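Local coordinates for predicted zincin-like metalloprotease (PDB 3E11), which is of unknown function but is predicted to be a zincin-like metalloprotease, and has been seen to bind calcium, at residues F25-E37 with G62-N74. Residues are numbered along the deposited sequence; the frame is centred on the assembly and turned at random.
Sequences FARAMRNVAVFVE and GGVLPDRIIIYRN
Strands 32-37 and 67-72 run parallel in direct register, Val32 beside Asp67 through Glu37 beside Tyr72, and backbone hydrogen bonds, from Ala33 N to Asp67 O (2.9 Å) through to Arg73 N, at the start of the next helix, to Glu37 O, join an outermost strand to the central one of the small mixed sheet in this zincin-like fold. On the sheet face bearing Val32, Val34, Ile69 and Ile71, aliphatic branches meet: Val34 CG1, held anti to its own N (chi1 174°), meets Ile71 CG1 at 3.6 Å, while Val32 CG1 lies against Ile69 CG1. Helices 7-19 and 83-101 pack on this side, and Ile69 touches the helix carrying a possible HExxH zinc-binding motif. On the opposite face, which bears Ala33, Phe35, Arg68 and Ile70, the guanidinium of Arg68 lies flat over one face of the Phe35 ring, planes 14° apart, in a cation-pi stack with Arg68 CZ 3.7 Å from the ring centroid. Replacing Arg68 with an alanine would probably uncover that ring face and leave the phenyl group less firmly fixed. Before the strands, Asn31 ND2 donates to Leu65 O from above the carbonyl plane, and a water bridges Asn31 OD1 to Val64 O. At the other end, Glu37 runs alongside Tyr72, its carboxylate nearly perpendicular to the ring; a second water, in the ring plane, donates to Glu37 OE1 (2.9 Å) and hydrogen-bonds with Tyr72 OH at 2.6 Å.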
loop_
_atom_site.group_PDB
_atom_site.type_symbol
_atom_site.label_atom_id
_atom_site.label_comp_id
_atom_site.label_asym_id
_atom_site.label_seq_id
_atom_site.Cartn_x
_atom_site.Cartn_y
_atom_site.Cartn_z
ATOM N N PHE A 25 -4.680 -12.603 -0.386
ATOM C CA PHE A 25 -5.091 -11.213 -0.155
ATOM C C PHE A 25 -5.752 -10.541 -1.380
ATOM O O PHE A 25 -6.122 -9.384 -1.319
ATOM C CB PHE A 25 -3.844 -10.396 0.226
ATOM C CG PHE A 25 -3.197 -10.868 1.478
ATOM C CD1 PHE A 25 -3.801 -10.637 2.700
ATOM C CD2 PHE A 25 -2.018 -11.568 1.443
ATOM C CE1 PHE A 25 -3.237 -11.097 3.851
ATOM C CE2 PHE A 25 -1.436 -12.013 2.614
ATOM C CZ PHE A 25 -2.055 -11.775 3.811
ATOM N N ALA A 26 -5.830 -11.258 -2.492
ATOM C CA ALA A 26 -6.239 -10.658 -3.766
ATOM C C ALA A 26 -7.663 -10.164 -3.657
ATOM O O ALA A 26 -7.954 -9.014 -3.978
ATOM C CB ALA A 26 -6.113 -11.660 -4.903
ATOM N N ARG A 27 -8.562 -11.019 -3.188
ATOM C CA ARG A 27 -9.959 -10.624 -3.060
ATOM C C ARG A 27 -10.104 -9.478 -2.047
ATOM O O ARG A 27 -10.915 -8.586 -2.239
ATOM C CB ARG A 27 -10.858 -11.814 -2.702
ATOM C CG ARG A 27 -12.288 -11.418 -2.405
ATOM C CD ARG A 27 -13.013 -10.767 -3.611
ATOM N NE ARG A 27 -14.387 -10.419 -3.252
ATOM C CZ ARG A 27 -14.740 -9.315 -2.599
ATOM N NH1 ARG A 27 -13.826 -8.420 -2.213
ATOM N NH2 ARG A 27 -16.022 -9.116 -2.301
ATOM N N ALA A 28 -9.344 -9.513 -0.963
ATOM C CA ALA A 28 -9.369 -8.402 0.023
ATOM C C ALA A 28 -8.982 -7.035 -0.587
ATOM O O ALA A 28 -9.470 -5.996 -0.155
ATOM C CB ALA A 28 -8.457 -8.714 1.210
HETATM N N MSE A 29 -8.100 -7.064 -1.579
HETATM C CA MSE A 29 -7.631 -5.885 -2.313
HETATM C C MSE A 29 -8.590 -5.416 -3.428
HETATM O O MSE A 29 -8.303 -4.413 -4.115
HETATM C CB MSE A 29 -6.230 -6.175 -2.918
HETATM C CG MSE A 29 -5.120 -6.134 -1.888
HETATM SE SE MSE A 29 -4.832 -4.373 -1.181
HETATM C CE MSE A 29 -4.189 -3.573 -2.700
ATOM N N ARG A 30 -9.739 -6.105 -3.592
ATOM C CA ARG A 30 -10.706 -5.698 -4.597
ATOM C C ARG A 30 -11.057 -4.222 -4.486
ATOM O O ARG A 30 -11.433 -3.742 -3.430
ATOM C CB ARG A 30 -12.009 -6.503 -4.507
ATOM C CG ARG A 30 -13.018 -6.119 -5.600
ATOM C CD ARG A 30 -14.260 -6.990 -5.571
ATOM N NE ARG A 30 -13.943 -8.326 -6.064
ATOM C CZ ARG A 30 -14.830 -9.296 -6.232
ATOM N NH1 ARG A 30 -16.101 -9.099 -5.923
ATOM N NH2 ARG A 30 -14.424 -10.467 -6.691
ATOM N N ASN A 31 -10.949 -3.517 -5.616
ATOM C CA ASN A 31 -11.319 -2.105 -5.679
ATOM C C ASN A 31 -10.622 -1.242 -4.615
ATOM O O ASN A 31 -11.240 -0.414 -3.957
ATOM C CB ASN A 31 -12.842 -1.951 -5.578
ATOM C CG ASN A 31 -13.306 -0.589 -6.022
ATOM O OD1 ASN A 31 -12.725 -0.007 -6.939
ATOM N ND2 ASN A 31 -14.330 -0.045 -5.333
ATOM N N VAL A 32 -9.338 -1.539 -4.415
ATOM C CA VAL A 32 -8.426 -0.722 -3.637
ATOM C C VAL A 32 -7.335 -0.269 -4.574
ATOM O O VAL A 32 -6.767 -1.086 -5.356
ATOM C CB VAL A 32 -7.775 -1.518 -2.489
ATOM C CG1 VAL A 32 -6.776 -0.636 -1.730
ATOM C CG2 VAL A 32 -8.849 -2.047 -1.563
ATOM N N ALA A 33 -7.078 1.026 -4.540
ATOM C CA ALA A 33 -6.030 1.660 -5.340
ATOM C C ALA A 33 -4.918 2.131 -4.433
ATOM O O ALA A 33 -5.139 2.522 -3.279
ATOM C CB ALA A 33 -6.571 2.801 -6.126
ATOM N N VAL A 34 -3.703 2.017 -4.932
ATOM C CA VAL A 34 -2.526 2.409 -4.189
ATOM C C VAL A 34 -2.051 3.708 -4.837
ATOM O O VAL A 34 -1.918 3.796 -6.059
ATOM C CB VAL A 34 -1.429 1.287 -4.209
ATOM C CG1 VAL A 34 -0.143 1.749 -3.561
ATOM C CG2 VAL A 34 -1.933 0.061 -3.560
ATOM N N PHE A 35 -1.889 4.725 -4.013
ATOM C CA PHE A 35 -1.402 6.020 -4.424
ATOM C C PHE A 35 -0.155 6.338 -3.610
ATOM O O PHE A 35 -0.035 5.941 -2.470
ATOM C CB PHE A 35 -2.463 7.075 -4.162
ATOM C CG PHE A 35 -3.569 7.087 -5.174
ATOM C CD1 PHE A 35 -4.713 6.310 -4.992
ATOM C CD2 PHE A 35 -3.497 7.929 -6.269
ATOM C CE1 PHE A 35 -5.762 6.353 -5.947
ATOM C CE2 PHE A 35 -4.536 7.982 -7.230
ATOM C CZ PHE A 35 -5.658 7.180 -7.064
ATOM N N VAL A 36 0.770 7.043 -4.237
ATOM C CA VAL A 36 2.015 7.380 -3.611
ATOM C C VAL A 36 2.046 8.884 -3.289
ATOM O O VAL A 36 1.660 9.750 -4.107
ATOM C CB VAL A 36 3.205 7.020 -4.506
ATOM C CG1 VAL A 36 4.487 7.444 -3.837
ATOM C CG2 VAL A 36 3.233 5.513 -4.817
ATOM N N GLU A 37 2.498 9.175 -2.084
ATOM C CA GLU A 37 2.783 10.521 -1.616
ATOM C C GLU A 37 4.201 10.554 -1.107
ATOM O O GLU A 37 4.759 9.497 -0.768
ATOM C CB GLU A 37 1.844 10.887 -0.488
ATOM C CG GLU A 37 0.439 11.122 -0.978
ATOM C CD GLU A 37 -0.465 11.780 0.027
ATOM O OE1 GLU A 37 0.017 12.361 1.029
ATOM O OE2 GLU A 37 -1.666 11.755 -0.232
ATOM N N GLY A 62 -22.219 6.020 -12.922
ATOM C CA GLY A 62 -22.229 4.636 -12.446
ATOM C C GLY A 62 -20.904 4.044 -11.952
ATOM O O GLY A 62 -20.890 2.923 -11.420
ATOM N N GLY A 63 -19.797 4.770 -12.117
ATOM C CA GLY A 63 -18.486 4.275 -11.685
ATOM C C GLY A 63 -18.435 4.054 -10.180
ATOM O O GLY A 63 -19.055 4.795 -9.424
ATOM N N VAL A 64 -17.742 3.008 -9.750
ATOM C CA VAL A 64 -17.461 2.827 -8.338
ATOM C C VAL A 64 -16.048 3.293 -8.149
ATOM O O VAL A 64 -15.169 2.964 -8.960
ATOM C CB VAL A 64 -17.564 1.362 -7.889
ATOM C CG1 VAL A 64 -17.584 1.262 -6.347
ATOM C CG2 VAL A 64 -18.825 0.740 -8.460
ATOM N N LEU A 65 -15.824 4.080 -7.102
ATOM C CA LEU A 65 -14.499 4.562 -6.807
ATOM C C LEU A 65 -13.855 3.633 -5.759
ATOM O O LEU A 65 -14.564 3.069 -4.934
ATOM C CB LEU A 65 -14.574 5.994 -6.322
ATOM C CG LEU A 65 -15.131 6.927 -7.399
ATOM C CD1 LEU A 65 -15.226 8.297 -6.833
ATOM C CD2 LEU A 65 -14.229 6.946 -8.632
ATOM N N PRO A 66 -12.538 3.435 -5.842
ATOM C CA PRO A 66 -11.843 2.533 -4.921
ATOM C C PRO A 66 -11.493 3.220 -3.613
ATOM O O PRO A 66 -11.266 4.427 -3.591
ATOM C CB PRO A 66 -10.540 2.204 -5.681
ATOM C CG PRO A 66 -10.254 3.488 -6.402
ATOM C CD PRO A 66 -11.596 4.067 -6.782
ATOM N N ASP A 67 -11.454 2.453 -2.534
ATOM C CA ASP A 67 -10.689 2.830 -1.346
ATOM C C ASP A 67 -9.233 3.056 -1.742
ATOM O O ASP A 67 -8.783 2.574 -2.781
ATOM C CB ASP A 67 -10.770 1.744 -0.256
ATOM C CG ASP A 67 -12.066 1.788 0.559
ATOM O OD1 ASP A 67 -12.949 2.660 0.298
ATOM O OD2 ASP A 67 -12.217 0.932 1.457
ATOM N N ARG A 68 -8.490 3.765 -0.903
ATOM C CA ARG A 68 -7.095 4.078 -1.238
ATOM C C ARG A 68 -6.180 3.522 -0.145
ATOM O O ARG A 68 -6.541 3.529 1.021
ATOM C CB ARG A 68 -6.899 5.587 -1.406
ATOM C CG ARG A 68 -7.492 6.131 -2.683
ATOM C CD ARG A 68 -7.493 7.681 -2.758
ATOM N NE ARG A 68 -7.947 8.089 -4.084
ATOM C CZ ARG A 68 -7.456 9.091 -4.834
ATOM N NH1 ARG A 68 -6.425 9.842 -4.451
ATOM N NH2 ARG A 68 -8.009 9.325 -6.022
ATOM N N ILE A 69 -5.037 2.990 -0.544
ATOM C CA ILE A 69 -3.935 2.796 0.365
ATOM C C ILE A 69 -2.846 3.770 -0.098
ATOM O O ILE A 69 -2.363 3.688 -1.238
ATOM C CB ILE A 69 -3.433 1.356 0.372
ATOM C CG1 ILE A 69 -4.494 0.423 1.001
ATOM C CG2 ILE A 69 -2.158 1.237 1.158
ATOM C CD1 ILE A 69 -4.127 -1.063 0.910
ATOM N N ILE A 70 -2.519 4.719 0.770
ATOM C CA ILE A 70 -1.446 5.672 0.476
ATOM C C ILE A 70 -0.132 5.050 0.899
ATOM O O ILE A 70 -0.070 4.444 1.962
ATOM C CB ILE A 70 -1.661 7.001 1.195
ATOM C CG1 ILE A 70 -3.101 7.524 0.989
ATOM C CG2 ILE A 70 -0.636 8.036 0.708
ATOM C CD1 ILE A 70 -3.513 7.686 -0.445
ATOM N N ILE A 71 0.902 5.183 0.061
ATOM C CA ILE A 71 2.255 4.671 0.343
ATOM C C ILE A 71 3.165 5.888 0.339
ATOM O O ILE A 71 3.078 6.709 -0.563
ATOM C CB ILE A 71 2.717 3.631 -0.718
ATOM C CG1 ILE A 71 1.891 2.352 -0.607
ATOM C CG2 ILE A 71 4.175 3.291 -0.587
ATOM C CD1 ILE A 71 2.023 1.586 0.690
ATOM N N TYR A 72 3.981 6.037 1.384
ATOM C CA TYR A 72 4.832 7.230 1.579
ATOM C C TYR A 72 6.246 6.944 1.100
ATOM O O TYR A 72 6.979 6.171 1.703
ATOM C CB TYR A 72 4.804 7.681 3.042
ATOM C CG TYR A 72 3.399 8.109 3.424
ATOM C CD1 TYR A 72 2.833 9.246 2.846
ATOM C CD2 TYR A 72 2.614 7.341 4.250
ATOM C CE1 TYR A 72 1.537 9.647 3.152
ATOM C CE2 TYR A 72 1.301 7.713 4.563
ATOM C CZ TYR A 72 0.768 8.864 4.005
ATOM O OH TYR A 72 -0.514 9.251 4.291
ATOM N N ARG A 73 6.620 7.568 -0.001
ATOM C CA ARG A 73 7.881 7.256 -0.656
ATOM C C ARG A 73 9.079 7.567 0.253
ATOM O O ARG A 73 10.011 6.774 0.364
ATOM C CB ARG A 73 7.952 8.051 -1.970
ATOM C CG ARG A 73 9.182 7.819 -2.810
ATOM C CD ARG A 73 9.014 8.377 -4.227
ATOM N NE ARG A 73 8.787 9.807 -4.169
ATOM C CZ ARG A 73 7.687 10.440 -4.593
ATOM N NH1 ARG A 73 6.678 9.792 -5.180
ATOM N NH2 ARG A 73 7.607 11.760 -4.448
ATOM N N ASN A 74 9.058 8.725 0.913
ATOM C CA ASN A 74 10.234 9.115 1.714
ATOM C C ASN A 74 10.500 8.128 2.861
ATOM O O ASN A 74 11.655 7.713 3.092
ATOM C CB ASN A 74 10.083 10.531 2.248
ATOM C CG ASN A 74 10.174 11.559 1.174
ATOM O OD1 ASN A 74 10.449 11.240 0.014
ATOM N ND2 ASN A 74 9.952 12.806 1.535
HETATM O O HOH W 1 -12.794 1.715 -8.977
HETATM O O HOH W 2 -1.748 11.147 2.938
#